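PDB 3CEX: DinB-like domain-containing protein from Enterococcus faecalis, which is of unknown function but belongs to the DinB superfamily of four-helix-bundle proteins, many of which bind a metal ion. Local coordinates for residues H90-P93 with E94-A97; V44-L47 with M48-A52. One frame throughout, in Å; residues are numbered along the deposited sequence.

Going along the chain from the N terminus, contact 2 comes first, within the opening turns of helix 44-62, one of the four long helices of the bundle. Contact 1 follows some forty residues later, where the loop after helix 74-78 turns into the short helix 93-96. Each is one continuous run of residues, so neither closes a long loop; they stand in series, neither nesting nor crossing. Their centres are 13 Å apart, yet they touch: H91 ND1 and W46 NE1 are 3.0 Å apart in a probable hydrogen bond, and H91 also packs on W49. The connecting segment that carries contact 1 is thereby fastened to the bundle helix of contact 2.

Contact 1 of 2, residues H90-P93 with E94-A97; sequences HHTP and EEAA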
loop_
_atom_site.group_PDB
_atom_site.type_symbol
_atom_site.label_atom_id
_atom_site.label_comp_id
_atom_site.label_asym_id
_atom_site.label_seq_id
_atom_site.Cartn_x
_atom_site.Cartn_y
_atom_site.Cartn_z
ATOM N N HIS A 90 13.370 -10.861 -11.631
ATOM C CA HIS A 90 12.176 -10.177 -12.077
ATOM C C HIS A 90 11.485 -11.037 -13.148
ATOM O O HIS A 90 12.052 -11.324 -14.205
ATOM C CB HIS A 90 12.525 -8.781 -12.616
ATOM C CG HIS A 90 11.328 -7.993 -13.044
ATOM N ND1 HIS A 90 11.009 -7.792 -14.374
ATOM C CD2 HIS A 90 10.337 -7.407 -12.324
ATOM C CE1 HIS A 90 9.881 -7.102 -14.452
ATOM N NE2 HIS A 90 9.449 -6.863 -13.226
ATOM N N HIS A 91 10.261 -11.473 -12.856
ATOM C CA HIS A 91 9.540 -12.330 -13.784
ATOM C C HIS A 91 9.247 -11.627 -15.076
ATOM O O HIS A 91 8.796 -10.506 -15.076
ATOM C CB HIS A 91 8.202 -12.793 -13.195
ATOM C CG HIS A 91 8.343 -13.861 -12.168
ATOM N ND1 HIS A 91 7.259 -14.525 -11.629
ATOM C CD2 HIS A 91 9.446 -14.386 -11.582
ATOM C CE1 HIS A 91 7.697 -15.405 -10.748
ATOM N NE2 HIS A 91 9.018 -15.345 -10.706
ATOM N N THR A 92 9.490 -12.320 -16.176
ATOM C CA THR A 92 8.899 -11.965 -17.459
ATOM C C THR A 92 7.374 -12.216 -17.407
ATOM O O THR A 92 6.887 -12.957 -16.532
ATOM C CB THR A 92 9.566 -12.770 -18.592
ATOM O OG1 THR A 92 9.327 -14.166 -18.399
ATOM C CG2 THR A 92 11.076 -12.517 -18.586
ATOM N N PRO A 93 6.607 -11.554 -18.300
ATOM C CA PRO A 93 5.172 -11.796 -18.356
ATOM C C PRO A 93 4.820 -13.271 -18.521
ATOM O O PRO A 93 3.863 -13.750 -17.948
ATOM C CB PRO A 93 4.722 -11.011 -19.598
ATOM C CG PRO A 93 5.725 -9.947 -19.750
ATOM C CD PRO A 93 7.030 -10.531 -19.277
ATOM N N GLU A 94 5.603 -13.981 -19.316
ATOM C CA GLU A 94 5.347 -15.378 -19.579
ATOM C C GLU A 94 5.667 -16.253 -18.373
ATOM O O GLU A 94 4.964 -17.227 -18.123
ATOM C CB GLU A 94 6.123 -15.795 -20.830
ATOM C CG GLU A 94 5.642 -15.029 -22.106
ATOM C CD GLU A 94 6.412 -13.715 -22.454
ATOM O OE1 GLU A 94 7.087 -13.095 -21.579
ATOM O OE2 GLU A 94 6.329 -13.313 -23.652
ATOM N N GLU A 95 6.684 -15.878 -17.599
ATOM C CA GLU A 95 6.974 -16.536 -16.318
ATOM C C GLU A 95 5.901 -16.252 -15.267
ATOM O O GLU A 95 5.510 -17.164 -14.521
ATOM C CB GLU A 95 8.344 -16.126 -15.784
ATOM C CG GLU A 95 9.513 -16.770 -16.536
ATOM C CD GLU A 95 10.885 -16.259 -16.094
ATOM O OE1 GLU A 95 10.992 -15.109 -15.631
ATOM O OE2 GLU A 95 11.875 -16.992 -16.269
ATOM N N ALA A 96 5.418 -15.003 -15.217
ATOM C CA ALA A 96 4.368 -14.604 -14.271
ATOM C C ALA A 96 3.059 -15.374 -14.501
ATOM O O ALA A 96 2.373 -15.696 -13.555
ATOM C CB ALA A 96 4.125 -13.059 -14.322
ATOM N N ALA A 97 2.707 -15.646 -15.759
ATOM C CA ALA A 97 1.513 -16.434 -16.083
ATOM C C ALA A 97 1.583 -17.868 -15.565
ATOM O O ALA A 97 0.573 -18.541 -15.514
ATOM C CB ALA A 97 1.286 -16.454 -17.597
#
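T92 and E95 hold each other in a capping box at the start of the short helix 93-96. T92 is the N-cap: its OG1 accepts from E95 N at 3.2 Å, and in return T92 N donates to E95 OE1 at 3.2 Å, nearly straight at 163°. The oxygen is met on its anti side, with the N-H somewhat out of the carboxylate plane. OG1 reaches the helix because it takes the crowded position between the backbone N and the carbonyl carbon (chi1 63°), and the E95 chain, extended beyond CG, runs back past it so closely that CG is 3.2 Å from OG1. A short hydroxyl side chain suits the cap, and a glutamate three residues on is long enough to return to the T92 amide. E95 OE1 also accepts from W89 NE1, so two N-H groups grip this one oxygen and steady the carboxylate.

Behind the box the packing is close. A96 N donates to T92 O at 2.8 Å, and the small, buried A96 leaves room for the H91 imidazole, whose ND1 comes within 3.9 Å of A96 CA; the polar partner of that nitrogen is W46. P93 suits the first turn, where its ring-restricted phi agrees with helix and no amide hydrogen is needed. The solvent side is looser: exposed E94 lies alongside P93, its chain bent at chi2 (92°) so that OE1 merely packs beside the proline ring, 3.4 Å from P93 CD. Inward, H91 packs on the loop residues L82 and V99 and meets the rings of W46 and W49 of helix 44-62, while A96 rests on K42 just before that helix, and so the short helix 93-96 lies against the beginning of helix 44-62.

Contact 2 of 2, residues V44-L47 with M48-A52; sequences VTWL and MWHTA
One face of the W46 indole receives two aromatic residues of the next turn at once, W49 and H50, each in its own way. H50 CB stands over the six-membered ring, 3.8 Å from its centroid, in a CH-pi contact. Beyond it the imidazole runs nearly parallel to the indole, the planes at 8°, but slid aside until the rings scarcely overlap; H50 CG still lies 3.6 Å from W46 CZ3. All three side chains leave the helix with CG opposite the backbone N, and spacing decides the rest. H50, four residues on, lies alongside W46; W49, three residues on, departs at another angle round the helix and crosses it, edge turned to the W46 five-membered ring with planes at 65°. CZ3 leads this T-shaped pair, 4.0 Å from W46 NE1, whose N-H is engaged by H91 ND1, leaving the W49 edge as packing.

W46, W49 and H50 thus form an aromatic cluster on helix 44-62, one of the long helices of the DinB four-helix bundle, and regular backbone bonds such as H50 N to W46 O, 2.8 Å, set their spacing. The broad faces of tryptophan suit a site where the helix meets connecting segments: W49 also reaches W69 and F78. H50 meets H158 of helix 144-170 edge to face.

Around the helix, T51 OG1 sits beside its own backbone N and anti to its carbonyl carbon; the hydroxyl therefore faces back to the preceding turn, where it donates to L47 O at 2.8 Å. T51 N reaches the same oxygen from the other face of the carbonyl, and a buried hydroxyl is satisfied within the helix. M48, a selenomethionine, bends at chi3; its flexible apolar chain fits among F21 and L25 of helix 8-25 and L111 of helix 104-124.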
loop_
_atom_site.group_PDB
_atom_site.type_symbol
_atom_site.label_atom_id
_atom_site.label_comp_id
_atom_site.label_asym_id
_atom_site.label_seq_id
_atom_site.Cartn_x
_atom_site.Cartn_y
_atom_site.Cartn_z
ATOM N N VAL A 44 -4.267 -11.937 -9.413
ATOM C CA VAL A 44 -4.373 -11.943 -7.942
ATOM C C VAL A 44 -3.555 -13.094 -7.365
ATOM O O VAL A 44 -2.875 -12.917 -6.368
ATOM C CB VAL A 44 -5.842 -11.959 -7.451
ATOM C CG1 VAL A 44 -5.944 -12.155 -5.931
ATOM C CG2 VAL A 44 -6.524 -10.660 -7.853
ATOM N N THR A 45 -3.556 -14.244 -8.020
ATOM C CA THR A 45 -2.715 -15.365 -7.569
ATOM C C THR A 45 -1.235 -14.956 -7.539
ATOM O O THR A 45 -0.551 -15.167 -6.516
ATOM C CB THR A 45 -2.861 -16.599 -8.448
ATOM O OG1 THR A 45 -4.168 -17.146 -8.296
ATOM C CG2 THR A 45 -1.818 -17.682 -8.061
ATOM N N TRP A 46 -0.743 -14.337 -8.617
ATOM C CA TRP A 46 0.674 -13.871 -8.623
ATOM C C TRP A 46 0.958 -12.860 -7.500
ATOM O O TRP A 46 1.968 -12.950 -6.811
ATOM C CB TRP A 46 1.046 -13.266 -9.968
ATOM C CG TRP A 46 2.543 -12.989 -10.136
ATOM C CD1 TRP A 46 3.434 -13.773 -10.808
ATOM C CD2 TRP A 46 3.302 -11.875 -9.623
ATOM N NE1 TRP A 46 4.679 -13.231 -10.759
ATOM C CE2 TRP A 46 4.644 -12.069 -10.031
ATOM C CE3 TRP A 46 2.983 -10.731 -8.872
ATOM C CZ2 TRP A 46 5.677 -11.154 -9.718
ATOM C CZ3 TRP A 46 4.016 -9.828 -8.539
ATOM C CH2 TRP A 46 5.346 -10.056 -8.952
ATOM N N LEU A 47 0.048 -11.891 -7.332
ATOM C CA LEU A 47 0.214 -10.834 -6.316
ATOM C C LEU A 47 0.265 -11.377 -4.897
ATOM O O LEU A 47 1.093 -10.955 -4.090
ATOM C CB LEU A 47 -0.912 -9.791 -6.444
ATOM C CG LEU A 47 -0.777 -8.942 -7.705
ATOM C CD1 LEU A 47 -2.070 -8.210 -8.052
ATOM C CD2 LEU A 47 0.415 -7.921 -7.528
HETATM N N MSE A 48 -0.624 -12.307 -4.583
HETATM C CA MSE A 48 -0.646 -12.921 -3.240
HETATM C C MSE A 48 0.532 -13.843 -3.010
HETATM O O MSE A 48 1.123 -13.808 -1.972
HETATM C CB MSE A 48 -1.924 -13.724 -3.031
HETATM C CG MSE A 48 -3.008 -12.923 -2.564
HETATM SE SE MSE A 48 -4.594 -13.905 -2.014
HETATM C CE MSE A 48 -4.306 -14.386 -0.181
ATOM N N TRP A 49 0.870 -14.671 -3.989
ATOM C CA TRP A 49 2.063 -15.513 -3.887
ATOM C C TRP A 49 3.313 -14.645 -3.731
ATOM O O TRP A 49 4.164 -14.887 -2.860
ATOM C CB TRP A 49 2.193 -16.368 -5.146
ATOM C CG TRP A 49 3.532 -16.983 -5.279
ATOM C CD1 TRP A 49 3.971 -18.117 -4.654
ATOM C CD2 TRP A 49 4.639 -16.509 -6.071
ATOM N NE1 TRP A 49 5.247 -18.367 -5.013
ATOM C CE2 TRP A 49 5.684 -17.403 -5.880
ATOM C CE3 TRP A 49 4.832 -15.407 -6.924
ATOM C CZ2 TRP A 49 6.922 -17.262 -6.525
ATOM C CZ3 TRP A 49 6.022 -15.256 -7.542
ATOM C CH2 TRP A 49 7.074 -16.173 -7.340
ATOM N N HIS A 50 3.411 -13.597 -4.558
ATOM C CA HIS A 50 4.582 -12.732 -4.510
ATOM C C HIS A 50 4.726 -12.012 -3.180
ATOM O O HIS A 50 5.818 -11.911 -2.672
ATOM C CB HIS A 50 4.594 -11.685 -5.617
ATOM C CG HIS A 50 5.550 -10.559 -5.352
ATOM N ND1 HIS A 50 6.890 -10.645 -5.641
ATOM C CD2 HIS A 50 5.363 -9.341 -4.784
ATOM C CE1 HIS A 50 7.489 -9.520 -5.285
ATOM N NE2 HIS A 50 6.590 -8.715 -4.751
ATOM N N THR A 51 3.619 -11.507 -2.637
ATOM C CA THR A 51 3.632 -10.841 -1.337
ATOM C C THR A 51 4.069 -11.818 -0.245
ATOM O O THR A 51 4.920 -11.476 0.558
ATOM C CB THR A 51 2.273 -10.203 -1.039
ATOM O OG1 THR A 51 2.030 -9.213 -2.063
ATOM C CG2 THR A 51 2.223 -9.531 0.389
ATOM N N ALA A 52 3.489 -13.017 -0.210
ATOM C CA ALA A 52 3.890 -14.031 0.769
ATOM C C ALA A 52 5.364 -14.383 0.563
ATOM O O ALA A 52 6.117 -14.495 1.533
ATOM C CB ALA A 52 3.019 -15.262 0.660
#